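Long-range contacts in myosin-2 (Saccharomyces cerevisiae, PDB 6IXO), which carries organelles and other cargo along polarized actin cables, gripping receptor proteins with its globular tail, the part modelled here: residues A[111-116]-A[147-152]; A[200-204]-A[263-267]; A[205-210]-A[266-270]. One frame throughout, in Å; residues are numbered along the deposited sequence.

Contact 1: A[111-116]-A[147-152]; sequences LYSFVV and LKDDFE
Two aromatic rings, Phe151 and Tyr112, lie side by side in this helix pair and are approached quite differently. Phe151 takes Leu111 over one face: CB of Leu111 stands 4.1 Å from the ring centroid and only 12° off the normal, a CH-pi contact, while CD1 of the same leucine reaches the rim at CE1. Val115 comes to the other end of that ring obliquely, its CG2 lying 3.6 Å from Phe151 CD2. The Tyr112 ring is met at its edge instead. Near its plane lie CB of Phe151 and the backbone O of Lys148, the latter 3.5 Å from Tyr112 CE1, and one face carries CG2 of Val116 from its own helix. With CG anti to the backbone N (chi1 174°), the tyrosine is swung across to the partner helix although its CB sets off along the flank.

The segments belong to helices 97-124 and 134-180, neighbours in the all-helical cargo-binding tail, and they run antiparallel at 159° with their axes 9.2 Å apart. Val115 occupies the middle: CG1 rests on the Lys148 backbone, and CG2 fits between Phe151 and Leu147, whose CD2 is 3.7 Å away. Beneath this layer, helix 71-90 supplies Leu82 against Phe151 and Leu78 against Leu147, and helix 53-67 covers Leu111.

Toward the Tyr112 hydroxyl the character turns polar. The aliphatic part of Lys148 passes the ring, its CE 3.7 Å from Tyr112 OH, before the chain bends at its last torsion. A water bridges the helices here, giving a hydrogen bond to Glu152 OE1 at 3.0 Å and pairing with Tyr112 OH at 3.2 Å.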
ATOM      1  N   LEU A 111     -13.927   9.778  -4.096  1.00 32.69           N
ATOM      2  CA  LEU A 111     -14.095  10.716  -5.207  1.00 34.70           C
ATOM      3  C   LEU A 111     -14.363   9.963  -6.503  1.00 38.94           C
ATOM      4  O   LEU A 111     -15.241  10.318  -7.289  1.00 35.92           O
ATOM      5  CB  LEU A 111     -12.846  11.571  -5.374  1.00 32.64           C
ATOM      6  CG  LEU A 111     -12.641  12.667  -4.331  1.00 33.74           C
ATOM      7  CD1 LEU A 111     -11.219  13.278  -4.413  1.00 35.41           C
ATOM      8  CD2 LEU A 111     -13.746  13.764  -4.509  1.00 29.51           C
ATOM      9  N   TYR A 112     -13.582   8.920  -6.736  1.00 38.54           N
ATOM     10  CA  TYR A 112     -13.718   8.177  -7.975  1.00 35.76           C
ATOM     11  C   TYR A 112     -15.086   7.541  -7.999  1.00 39.23           C
ATOM     12  O   TYR A 112     -15.805   7.579  -8.998  1.00 42.43           O
ATOM     13  CB  TYR A 112     -12.584   7.128  -8.104  1.00 32.50           C
ATOM     14  CG  TYR A 112     -12.774   6.225  -9.312  1.00 36.55           C
ATOM     15  CD1 TYR A 112     -12.514   6.695 -10.602  1.00 36.39           C
ATOM     16  CD2 TYR A 112     -13.250   4.926  -9.169  1.00 40.84           C
ATOM     17  CE1 TYR A 112     -12.732   5.887 -11.725  1.00 33.33           C
ATOM     18  CE2 TYR A 112     -13.437   4.093 -10.283  1.00 40.53           C
ATOM     19  CZ  TYR A 112     -13.189   4.585 -11.562  1.00 39.11           C
ATOM     20  OH  TYR A 112     -13.361   3.765 -12.666  1.00 41.19           O
ATOM     21  N   SER A 113     -15.488   7.008  -6.852  1.00 39.36           N
ATOM     22  CA  SER A 113     -16.770   6.346  -6.757  1.00 36.87           C
ATOM     23  C   SER A 113     -17.906   7.342  -7.009  1.00 40.24           C
ATOM     24  O   SER A 113     -18.925   7.010  -7.613  1.00 42.48           O
ATOM     25  CB  SER A 113     -16.924   5.672  -5.380  1.00 39.64           C
ATOM     26  OG  SER A 113     -15.839   4.728  -5.175  1.00 37.49           O
ATOM     27  N   PHE A 114     -17.726   8.563  -6.534  1.00 34.07           N
ATOM     28  CA  PHE A 114     -18.736   9.573  -6.812  1.00 33.56           C
ATOM     29  C   PHE A 114     -18.850   9.855  -8.313  1.00 29.81           C
ATOM     30  O   PHE A 114     -19.938  10.007  -8.838  1.00 37.60           O
ATOM     31  CB  PHE A 114     -18.442  10.887  -6.092  1.00 31.46           C
ATOM     32  CG  PHE A 114     -19.374  11.983  -6.547  1.00 30.99           C
ATOM     33  CD1 PHE A 114     -20.699  11.929  -6.200  1.00 36.95           C
ATOM     34  CD2 PHE A 114     -18.939  12.981  -7.407  1.00 34.89           C
ATOM     35  CE1 PHE A 114     -21.614  12.897  -6.668  1.00 41.95           C
ATOM     36  CE2 PHE A 114     -19.852  13.959  -7.876  1.00 36.97           C
ATOM     37  CZ  PHE A 114     -21.172  13.898  -7.502  1.00 42.41           C
ATOM     38  N   VAL A 115     -17.706   9.991  -8.984  1.00 32.35           N
ATOM     39  CA  VAL A 115     -17.723  10.378 -10.388  1.00 39.13           C
ATOM     40  C   VAL A 115     -18.362   9.264 -11.203  1.00 38.71           C
ATOM     41  O   VAL A 115     -19.154   9.522 -12.106  1.00 37.85           O
ATOM     42  CB  VAL A 115     -16.298  10.714 -10.888  1.00 39.26           C
ATOM     43  CG1 VAL A 115     -16.281  10.980 -12.382  1.00 35.61           C
ATOM     44  CG2 VAL A 115     -15.793  11.945 -10.129  1.00 35.84           C
ATOM     45  N   VAL A 116     -18.055   8.019 -10.852  1.00 36.12           N
ATOM     46  CA  VAL A 116     -18.689   6.877 -11.512  1.00 33.10           C
ATOM     47  C   VAL A 116     -20.182   6.940 -11.314  1.00 40.99           C
ATOM     48  O   VAL A 116     -20.959   6.729 -12.247  1.00 47.62           O
ATOM     49  CB  VAL A 116     -18.136   5.527 -10.956  1.00 41.20           C
ATOM     50  CG1 VAL A 116     -19.026   4.350 -11.402  1.00 41.14           C
ATOM     51  CG2 VAL A 116     -16.720   5.355 -11.416  1.00 39.58           C
ATOM     52  N   LEU A 147     -13.140  13.170 -16.376  1.00 35.91           N
ATOM     53  CA  LEU A 147     -12.871  13.292 -14.942  1.00 35.33           C
ATOM     54  C   LEU A 147     -12.779  11.894 -14.302  1.00 35.02           C
ATOM     55  O   LEU A 147     -11.895  11.619 -13.437  1.00 29.81           O
ATOM     56  CB  LEU A 147     -13.945  14.155 -14.276  1.00 33.53           C
ATOM     57  CG  LEU A 147     -13.741  14.208 -12.757  1.00 44.39           C
ATOM     58  CD1 LEU A 147     -12.384  14.825 -12.430  1.00 42.12           C
ATOM     59  CD2 LEU A 147     -14.884  14.978 -12.066  1.00 44.34           C
ATOM     60  N   LYS A 148     -13.643  10.988 -14.759  1.00 32.27           N
ATOM     61  CA  LYS A 148     -13.535   9.578 -14.320  1.00 33.58           C
ATOM     62  C   LYS A 148     -12.150   8.996 -14.626  1.00 31.98           C
ATOM     63  O   LYS A 148     -11.478   8.407 -13.734  1.00 29.71           O
ATOM     64  CB  LYS A 148     -14.637   8.739 -14.986  1.00 32.67           C
ATOM     65  CG  LYS A 148     -14.523   7.234 -14.779  1.00 33.54           C
ATOM     66  CD  LYS A 148     -15.729   6.515 -15.402  1.00 40.45           C
ATOM     67  CE  LYS A 148     -15.582   4.999 -15.406  1.00 41.55           C
ATOM     68  NZ  LYS A 148     -14.444   4.513 -16.242  1.00 42.89           N
ATOM     69  N   ASP A 149     -11.698   9.152 -15.869  1.00 31.29           N
ATOM     70  CA  ASP A 149     -10.312   8.743 -16.201  1.00 33.23           C
ATOM     71  C   ASP A 149      -9.247   9.428 -15.348  1.00 34.56           C
ATOM     72  O   ASP A 149      -8.281   8.775 -14.912  1.00 33.21           O
ATOM     73  CB  ASP A 149      -9.991   9.029 -17.667  1.00 43.78           C
ATOM     74  CG  ASP A 149     -10.716   8.094 -18.623  1.00 49.31           C
ATOM     75  OD1 ASP A 149     -11.226   7.036 -18.178  1.00 50.54           O
ATOM     76  OD2 ASP A 149     -10.738   8.416 -19.825  1.00 55.94           O
ATOM     77  N   ASP A 150      -9.396  10.730 -15.119  1.00 33.88           N
ATOM     78  CA  ASP A 150      -8.420  11.459 -14.280  1.00 29.83           C
ATOM     79  C   ASP A 150      -8.378  10.925 -12.839  1.00 32.95           C
ATOM     80  O   ASP A 150      -7.296  10.778 -12.253  1.00 36.51           O
ATOM     81  CB  ASP A 150      -8.742  12.966 -14.270  1.00 32.91           C
ATOM     82  CG  ASP A 150      -8.456  13.657 -15.631  1.00 37.77           C
ATOM     83  OD1 ASP A 150      -7.757  13.069 -16.472  1.00 39.67           O
ATOM     84  OD2 ASP A 150      -8.956  14.777 -15.850  1.00 42.83           O
ATOM     85  N   PHE A 151      -9.528  10.615 -12.243  1.00 29.48           N
ATOM     86  CA  PHE A 151      -9.493  10.036 -10.889  1.00 27.66           C
ATOM     87  C   PHE A 151      -8.990   8.590 -10.872  1.00 28.54           C
ATOM     88  O   PHE A 151      -8.339   8.174  -9.930  1.00 28.69           O
ATOM     89  CB  PHE A 151     -10.880  10.133 -10.219  1.00 29.02           C
ATOM     90  CG  PHE A 151     -11.113  11.472  -9.577  1.00 37.95           C
ATOM     91  CD1 PHE A 151     -10.195  11.990  -8.700  1.00 38.14           C
ATOM     92  CD2 PHE A 151     -12.223  12.226  -9.874  1.00 48.16           C
ATOM     93  CE1 PHE A 151     -10.359  13.230  -8.126  1.00 40.39           C
ATOM     94  CE2 PHE A 151     -12.399  13.473  -9.284  1.00 48.53           C
ATOM     95  CZ  PHE A 151     -11.441  13.972  -8.428  1.00 40.99           C
ATOM     96  N   GLU A 152      -9.282   7.836 -11.918  1.00 28.53           N
ATOM     97  CA  GLU A 152      -8.699   6.520 -12.049  1.00 32.08           C
ATOM     98  C   GLU A 152      -7.171   6.610 -12.087  1.00 30.14           C
ATOM     99  O   GLU A 152      -6.461   5.878 -11.362  1.00 28.08           O
ATOM    100  CB  GLU A 152      -9.245   5.863 -13.311  1.00 35.53           C
ATOM    101  CG  GLU A 152      -8.648   4.499 -13.633  1.00 41.01           C
ATOM    102  CD  GLU A 152      -9.221   3.926 -14.937  1.00 62.79           C
ATOM    103  OE1 GLU A 152     -10.178   3.130 -14.872  1.00 72.73           O
ATOM    104  OE2 GLU A 152      -8.718   4.281 -16.025  1.00 70.44           O
TER
HETATM  105  O   HOH W   1     -10.908   1.791 -12.306  1.00 49.51           O

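Contact 2: A[200-204]-A[263-267]; sequences YTMDD and NVTRL
Met202 reaches from the first turn of its helix to Asn263 and Arg266 on the other, and its folded side chain decides what it touches. All three torsions turn the same way, and the bends at the second and third fold the chain back onto the asparagine: CG lies 3.4 Å from Asn263 OD1, SD passes the asparagine CB, and the terminal CE settles 3.3 Å from the backbone O of Asn263, with Leu267 CB farther along. Helix 134-180 adds Ala177 and Val178 to the walls round this methionine. The Asn263 amide turns its ND2 to another partner, the backbone O of Val178.

Arg266 is modelled in two conformers. In the one described here it runs extended as far as CD, then kinks at chi3 (65°), which swings the guanidinium back over the start of helix 202-218. One face of it lies on Met202 CB, 3.6 Å from NH1 and offset toward the rim, while its edge turns to Asp203. There Asp203 OD1 and Arg266 NH2 make a salt bridge of 2.7 Å. The two planes stand 72° apart, and OD2 stays well back from NH2, so one oxygen carries the pairing.

Helices 202-218 and 254-273, joined here, both belong to the helical cargo-binding tail, and the first of them starts with a capping box. Thr201 is the N-cap, its OG1 accepting a weak bond from Asp203 N, and in return Asp204 OD2 takes the Thr201 N-H at 2.8 Å, nearly straight at 168°. The negative charge of Asp203 at this N-terminal end would probably be favoured by the helix dipole. With Arg266 in the same conformer, a water accepts from both Asp203 N and Arg266 NH2, a second tie between the first turn and the opposite helix.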
ATOM      1  N   TYR A 200      17.125  -1.729  14.219  1.00 44.99           N
ATOM      2  CA  TYR A 200      15.750  -2.189  13.904  1.00 39.28           C
ATOM      3  C   TYR A 200      15.614  -3.675  14.250  1.00 43.86           C
ATOM      4  O   TYR A 200      16.518  -4.476  13.988  1.00 43.63           O
ATOM      5  CB  TYR A 200      15.379  -1.960  12.448  1.00 38.67           C
ATOM      6  CG  TYR A 200      15.402  -0.505  12.083  1.00 41.05           C
ATOM      7  CD1 TYR A 200      14.442   0.358  12.578  1.00 41.63           C
ATOM      8  CD2 TYR A 200      16.418   0.016  11.285  1.00 40.72           C
ATOM      9  CE1 TYR A 200      14.467   1.707  12.262  1.00 48.76           C
ATOM     10  CE2 TYR A 200      16.461   1.356  10.980  1.00 41.98           C
ATOM     11  CZ  TYR A 200      15.484   2.197  11.470  1.00 50.22           C
ATOM     12  OH  TYR A 200      15.520   3.533  11.160  1.00 55.94           O
ATOM     13  N   THR A 201      14.495  -4.033  14.870  1.00 36.68           N
ATOM     14  CA  THR A 201      14.234  -5.425  15.269  1.00 35.28           C
ATOM     15  C   THR A 201      12.925  -5.890  14.652  1.00 36.93           C
ATOM     16  O   THR A 201      12.172  -5.077  14.123  1.00 29.15           O
ATOM     17  CB  THR A 201      14.138  -5.578  16.774  1.00 40.31           C
ATOM     18  OG1 THR A 201      12.998  -4.856  17.236  1.00 45.06           O
ATOM     19  CG2 THR A 201      15.406  -5.023  17.468  1.00 44.92           C
ATOM     20  N   MET A 202      12.641  -7.180  14.761  1.00 34.72           N
ATOM     21  CA  MET A 202      11.377  -7.725  14.284  1.00 33.50           C
ATOM     22  C   MET A 202      10.192  -7.012  14.891  1.00 32.21           C
ATOM     23  O   MET A 202       9.140  -6.903  14.247  1.00 32.05           O
ATOM     24  CB  MET A 202      11.272  -9.215  14.599  1.00 32.56           C
ATOM     25  CG  MET A 202      12.127 -10.070  13.745  1.00 31.55           C
ATOM     26  SD  MET A 202      11.952  -9.648  12.008  1.00 31.66           S
ATOM     27  CE  MET A 202      10.229 -10.055  11.609  1.00 32.20           C
ATOM     28  N   ASP A 203      10.321  -6.535  16.126  1.00 32.61           N
ATOM     29  CA  ASP A 203       9.217  -5.744  16.679  1.00 38.40           C
ATOM     30  C   ASP A 203       8.900  -4.516  15.841  1.00 35.22           C
ATOM     31  O   ASP A 203       7.748  -4.096  15.753  1.00 34.93           O
ATOM     32  CB  ASP A 203       9.525  -5.305  18.099  1.00 46.85           C
ATOM     33  CG  ASP A 203       9.284  -6.418  19.099  1.00 58.08           C
ATOM     34  OD1 ASP A 203       8.406  -7.283  18.833  1.00 61.59           O
ATOM     35  OD2 ASP A 203       9.971  -6.416  20.136  1.00 59.33           O
ATOM     36  N   ASP A 204       9.919  -3.916  15.245  1.00 33.78           N
ATOM     37  CA  ASP A 204       9.665  -2.743  14.439  1.00 33.12           C
ATOM     38  C   ASP A 204       8.944  -3.145  13.175  1.00 32.68           C
ATOM     39  O   ASP A 204       8.109  -2.387  12.673  1.00 31.26           O
ATOM     40  CB  ASP A 204      10.942  -2.004  14.084  1.00 30.58           C
ATOM     41  CG  ASP A 204      11.677  -1.522  15.309  1.00 41.77           C
ATOM     42  OD1 ASP A 204      11.042  -0.897  16.180  1.00 45.47           O
ATOM     43  OD2 ASP A 204      12.879  -1.840  15.418  1.00 39.48           O
ATOM     44  N   ASN A 263      12.920 -15.128  13.594  1.00 28.86           N
ATOM     45  CA  ASN A 263      12.495 -13.849  12.979  1.00 28.51           C
ATOM     46  C   ASN A 263      11.376 -14.011  11.955  1.00 30.52           C
ATOM     47  O   ASN A 263      10.311 -13.325  11.998  1.00 29.78           O
ATOM     48  CB  ASN A 263      13.710 -13.188  12.325  1.00 32.48           C
ATOM     49  CG  ASN A 263      14.688 -12.643  13.336  1.00 31.95           C
ATOM     50  OD1 ASN A 263      14.370 -12.565  14.536  1.00 36.40           O
ATOM     51  ND2 ASN A 263      15.906 -12.232  12.862  1.00 28.73           N
ATOM     52  N   VAL A 264      11.592 -14.909  11.012  1.00 26.31           N
ATOM     53  CA  VAL A 264      10.639 -15.158   9.940  1.00 28.73           C
ATOM     54  C   VAL A 264       9.315 -15.768  10.414  1.00 34.51           C
ATOM     55  O   VAL A 264       8.216 -15.407   9.931  1.00 36.40           O
ATOM     56  CB  VAL A 264      11.277 -16.092   8.872  1.00 32.96           C
ATOM     57  CG1 VAL A 264      10.345 -16.329   7.716  1.00 37.12           C
ATOM     58  CG2 VAL A 264      12.537 -15.435   8.350  1.00 36.01           C
ATOM     59  N   THR A 265       9.393 -16.711  11.352  1.00 29.61           N
ATOM     60  CA  THR A 265       8.176 -17.336  11.841  1.00 24.76           C
ATOM     61  C   THR A 265       7.288 -16.272  12.469  1.00 31.40           C
ATOM     62  O   THR A 265       6.055 -16.318  12.337  1.00 32.04           O
ATOM     63  CB  THR A 265       8.498 -18.447  12.882  1.00 28.77           C
ATOM     64  OG1 THR A 265       9.324 -19.416  12.231  1.00 31.02           O
ATOM     65  CG2 THR A 265       7.221 -19.129  13.395  1.00 33.17           C
ATOM     66  N   ARG A 266       7.868 -15.305  13.161  1.00 29.90           N
ATOM     67  CA  ARG A 266       7.017 -14.301  13.811  0.57 33.32           C
ATOM     68  C   ARG A 266       6.220 -13.529  12.752  1.00 32.72           C
ATOM     69  O   ARG A 266       5.063 -13.199  12.952  1.00 35.07           O
ATOM     70  CB  ARG A 266       7.845 -13.343  14.661  0.57 31.98           C
ATOM     71  CG  ARG A 266       8.400 -13.989  15.960  0.57 37.71           C
ATOM     72  CD  ARG A 266       9.500 -13.120  16.583  0.57 40.23           C
ATOM     73  NE  ARG A 266       9.014 -11.816  17.053  0.57 46.95           N
ATOM     74  CZ  ARG A 266       9.806 -10.874  17.561  0.57 45.21           C
ATOM     75  NH1 ARG A 266      11.114 -11.094  17.679  0.57 44.79           N
ATOM     76  NH2 ARG A 266       9.297  -9.722  17.964  0.57 47.33           N
ATOM     77  N   LEU A 267       6.844 -13.259  11.626  1.00 27.45           N
ATOM     78  CA  LEU A 267       6.168 -12.502  10.566  1.00 29.85           C
ATOM     79  C   LEU A 267       5.114 -13.389   9.930  1.00 32.71           C
ATOM     80  O   LEU A 267       3.986 -12.969   9.674  1.00 30.25           O
ATOM     81  CB  LEU A 267       7.183 -12.000   9.527  1.00 29.62           C
ATOM     82  CG  LEU A 267       6.652 -10.997   8.496  1.00 38.45           C
ATOM     83  CD1 LEU A 267       5.938  -9.782   9.160  1.00 33.03           C
ATOM     84  CD2 LEU A 267       7.834 -10.526   7.646  1.00 36.63           C
TER
HETATM   85  O   HOH W   2      12.048  -7.995  18.355  1.00 46.78           O

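Contact 3: A[205-210]-A[266-270]; sequences ILTFFN and RLEEW
Trp270 is the large bump here, and the hollow it enters is lined by Leu206, Phe209 and Asn210. The indole lies against helix 202-218 with Phe209 CB standing over one face, 3.8 Å from the centroid of the six-membered ring, a CH-pi contact. Its far rim slips in beside the backbone, where CZ2 comes 3.4 Å from Phe209 O. CD2 of Leu206 nestles against Trp270 CB at 3.8 Å, obliquely to the ring. The Phe209 and Trp270 rings meet obliquely, planes 51° apart.

At the indole edge NE1 donates to Asn210 OD1, 3.0 Å away and almost straight (173°). The oxygen lies in the ring plane, yet the donor approaches from well above the amide plane. The bond and the packing on its face together hold the indole's rotation; Phe226 of helix 223-247 and the stacked His274 also pack on it.

Leu267 is the smaller bump. Its first torsion turns CG away from the backbone N, and CD1 ends up among Leu206, Ile205 and Phe209, 3.9 Å from Phe209 CD2. Leu233 and Leu234 of helix 223-247 cover Phe209 from beyond. Leu206 CD1 also brushes the guanidinium of Arg266, which in the conformer described is held by Asp203.

The helices run nearly parallel, 20° apart with axes 10.8 Å from each other, a spacing that the bulky tryptophan fills; such side-by-side helices build the elongated helical bundle of the class V myosin cargo-binding tail.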
ATOM      1  N   ILE A 205       9.291  -4.317  12.649  1.00 31.34           N
ATOM      2  CA  ILE A 205       8.653  -4.802  11.427  1.00 29.75           C
ATOM      3  C   ILE A 205       7.192  -5.169  11.688  1.00 30.67           C
ATOM      4  O   ILE A 205       6.289  -4.866  10.882  1.00 29.51           O
ATOM      5  CB  ILE A 205       9.396  -6.037  10.865  1.00 31.39           C
ATOM      6  CG1 ILE A 205      10.844  -5.655  10.528  1.00 29.37           C
ATOM      7  CG2 ILE A 205       8.704  -6.552   9.613  1.00 31.03           C
ATOM      8  CD1 ILE A 205      10.958  -4.427   9.537  1.00 31.69           C
ATOM      9  N   LEU A 206       6.957  -5.843  12.812  1.00 29.67           N
ATOM     10  CA  LEU A 206       5.581  -6.180  13.153  1.00 29.52           C
ATOM     11  C   LEU A 206       4.745  -4.911  13.384  1.00 33.75           C
ATOM     12  O   LEU A 206       3.586  -4.839  12.964  1.00 33.33           O
ATOM     13  CB  LEU A 206       5.565  -7.075  14.400  1.00 31.81           C
ATOM     14  CG  LEU A 206       6.209  -8.419  14.064  1.00 38.65           C
ATOM     15  CD1 LEU A 206       6.362  -9.210  15.349  1.00 43.40           C
ATOM     16  CD2 LEU A 206       5.330  -9.165  13.115  1.00 39.60           C
ATOM     17  N   THR A 207       5.328  -3.919  14.059  1.00 30.79           N
ATOM     18  CA  THR A 207       4.635  -2.645  14.286  1.00 33.36           C
ATOM     19  C   THR A 207       4.212  -2.033  12.956  1.00 33.49           C
ATOM     20  O   THR A 207       3.095  -1.531  12.792  1.00 31.00           O
ATOM     21  CB  THR A 207       5.538  -1.664  15.042  1.00 36.00           C
ATOM     22  OG1 THR A 207       5.689  -2.129  16.377  1.00 35.73           O
ATOM     23  CG2 THR A 207       4.928  -0.256  15.072  1.00 34.87           C
ATOM     24  N   PHE A 208       5.115  -2.098  11.993  1.00 28.85           N
ATOM     25  CA  PHE A 208       4.883  -1.534  10.667  1.00 30.56           C
ATOM     26  C   PHE A 208       3.724  -2.212   9.935  1.00 36.91           C
ATOM     27  O   PHE A 208       2.824  -1.543   9.404  1.00 31.03           O
ATOM     28  CB  PHE A 208       6.204  -1.640   9.865  1.00 24.49           C
ATOM     29  CG  PHE A 208       6.100  -1.274   8.391  1.00 25.72           C
ATOM     30  CD1 PHE A 208       6.520  -0.032   7.951  1.00 24.68           C
ATOM     31  CD2 PHE A 208       5.650  -2.199   7.444  1.00 27.67           C
ATOM     32  CE1 PHE A 208       6.478   0.301   6.565  1.00 23.27           C
ATOM     33  CE2 PHE A 208       5.610  -1.886   6.090  1.00 24.99           C
ATOM     34  CZ  PHE A 208       6.026  -0.630   5.646  1.00 26.16           C
ATOM     35  N   PHE A 209       3.753  -3.538   9.868  1.00 29.21           N
ATOM     36  CA  PHE A 209       2.635  -4.257   9.260  1.00 28.66           C
ATOM     37  C   PHE A 209       1.338  -4.125  10.091  1.00 32.43           C
ATOM     38  O   PHE A 209       0.234  -3.976   9.523  1.00 28.41           O
ATOM     39  CB  PHE A 209       2.979  -5.738   9.067  1.00 26.32           C
ATOM     40  CG  PHE A 209       3.823  -5.988   7.877  1.00 28.68           C
ATOM     41  CD1 PHE A 209       3.256  -6.056   6.608  1.00 32.95           C
ATOM     42  CD2 PHE A 209       5.213  -6.118   8.006  1.00 29.78           C
ATOM     43  CE1 PHE A 209       4.046  -6.260   5.476  1.00 29.73           C
ATOM     44  CE2 PHE A 209       6.017  -6.324   6.882  1.00 29.88           C
ATOM     45  CZ  PHE A 209       5.439  -6.393   5.610  1.00 31.81           C
ATOM     46  N   ASN A 210       1.437  -4.144  11.418  1.00 27.31           N
ATOM     47  CA  ASN A 210       0.221  -3.872  12.211  1.00 31.95           C
ATOM     48  C   ASN A 210      -0.432  -2.526  11.890  1.00 35.68           C
ATOM     49  O   ASN A 210      -1.662  -2.373  11.919  1.00 36.13           O
ATOM     50  CB  ASN A 210       0.539  -3.880  13.682  1.00 43.03           C
ATOM     51  CG  ASN A 210       0.236  -5.185  14.296  1.00 51.94           C
ATOM     52  OD1 ASN A 210      -0.819  -5.761  14.028  1.00 45.76           O
ATOM     53  ND2 ASN A 210       1.148  -5.681  15.122  1.00 64.82           N
ATOM     54  N   ARG A 266       7.868 -15.305  13.161  1.00 29.90           N
ATOM     55  CA  ARG A 266       7.017 -14.301  13.811  0.57 33.32           C
ATOM     56  C   ARG A 266       6.220 -13.529  12.752  1.00 32.72           C
ATOM     57  O   ARG A 266       5.063 -13.199  12.952  1.00 35.07           O
ATOM     58  CB  ARG A 266       7.845 -13.343  14.661  0.57 31.98           C
ATOM     59  CG  ARG A 266       8.400 -13.989  15.960  0.57 37.71           C
ATOM     60  CD  ARG A 266       9.500 -13.120  16.583  0.57 40.23           C
ATOM     61  NE  ARG A 266       9.014 -11.816  17.053  0.57 46.95           N
ATOM     62  CZ  ARG A 266       9.806 -10.874  17.561  0.57 45.21           C
ATOM     63  NH1 ARG A 266      11.114 -11.094  17.679  0.57 44.79           N
ATOM     64  NH2 ARG A 266       9.297  -9.722  17.964  0.57 47.33           N
ATOM     65  N   LEU A 267       6.844 -13.259  11.626  1.00 27.45           N
ATOM     66  CA  LEU A 267       6.168 -12.502  10.566  1.00 29.85           C
ATOM     67  C   LEU A 267       5.114 -13.389   9.930  1.00 32.71           C
ATOM     68  O   LEU A 267       3.986 -12.969   9.674  1.00 30.25           O
ATOM     69  CB  LEU A 267       7.183 -12.000   9.527  1.00 29.62           C
ATOM     70  CG  LEU A 267       6.652 -10.997   8.496  1.00 38.45           C
ATOM     71  CD1 LEU A 267       5.938  -9.782   9.160  1.00 33.03           C
ATOM     72  CD2 LEU A 267       7.834 -10.526   7.646  1.00 36.63           C
ATOM     73  N   GLU A 268       5.444 -14.647   9.719  1.00 30.16           N
ATOM     74  CA  GLU A 268       4.460 -15.601   9.202  1.00 31.54           C
ATOM     75  C   GLU A 268       3.251 -15.804  10.129  1.00 38.47           C
ATOM     76  O   GLU A 268       2.104 -15.946   9.662  1.00 39.81           O
ATOM     77  CB  GLU A 268       5.181 -16.934   8.919  1.00 31.75           C
ATOM     78  CG  GLU A 268       4.360 -18.033   8.295  1.00 39.30           C
ATOM     79  CD  GLU A 268       5.183 -19.353   8.219  1.00 57.72           C
ATOM     80  OE1 GLU A 268       6.081 -19.538   9.067  1.00 52.86           O
ATOM     81  OE2 GLU A 268       4.952 -20.181   7.315  1.00 56.96           O
ATOM     82  N   GLU A 269       3.483 -15.805  11.442  1.00 33.89           N
ATOM     83  CA  GLU A 269       2.391 -16.039  12.397  1.00 34.12           C
ATOM     84  C   GLU A 269       1.496 -14.775  12.456  1.00 31.74           C
ATOM     85  O   GLU A 269       0.302 -14.858  12.649  1.00 36.55           O
ATOM     86  CB  GLU A 269       2.959 -16.382  13.773  1.00 36.93           C
ATOM     87  CG  GLU A 269       3.586 -17.779  13.813  1.00 33.01           C
ATOM     88  CD  GLU A 269       2.516 -18.839  13.909  1.00 42.68           C
ATOM     89  OE1 GLU A 269       1.396 -18.534  14.434  1.00 41.15           O
ATOM     90  OE2 GLU A 269       2.778 -19.980  13.483  1.00 50.45           O
ATOM     91  N   TRP A 270       2.112 -13.614  12.283  1.00 31.78           N
ATOM     92  CA  TRP A 270       1.339 -12.379  12.198  1.00 33.96           C
ATOM     93  C   TRP A 270       0.367 -12.466  10.998  1.00 36.00           C
ATOM     94  O   TRP A 270      -0.831 -12.109  11.110  1.00 39.38           O
ATOM     95  CB  TRP A 270       2.270 -11.151  12.069  1.00 32.83           C
ATOM     96  CG  TRP A 270       1.485  -9.875  11.888  1.00 37.29           C
ATOM     97  CD1 TRP A 270       1.030  -9.033  12.872  1.00 38.57           C
ATOM     98  CD2 TRP A 270       1.040  -9.327  10.654  1.00 31.41           C
ATOM     99  NE1 TRP A 270       0.329  -7.985  12.314  1.00 33.29           N
ATOM    100  CE2 TRP A 270       0.331  -8.136  10.952  1.00 31.33           C
ATOM    101  CE3 TRP A 270       1.190  -9.710   9.314  1.00 30.29           C
ATOM    102  CZ2 TRP A 270      -0.262  -7.348   9.960  1.00 30.81           C
ATOM    103  CZ3 TRP A 270       0.611  -8.905   8.323  1.00 34.44           C
ATOM    104  CH2 TRP A 270      -0.104  -7.753   8.659  1.00 33.94           C
TER

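Overall arrangement
Contacts 2 and 3 are two parts of one interface: both join helix 202-218 to helix 254-273, their centres lie about 6 Å apart, and they share Arg266 and Leu267. Contact 2 involves the capped start of helix 202-218, and contact 3 lies farther along it. Contact 1 lies on the opposite side of the chain's centre, about 39 Å from contact 2 and about 34 Å from contact 3 between centres, with nearest atoms about 29 and 22 Å away. Helix 134-180 links them, pairing with helix 97-124 in contact 1 and reaching Met202 and Ile205 at its far end. A sulfate, probably from crystallisation, sits about 3 Å from the Asn210 side chain of contact 3.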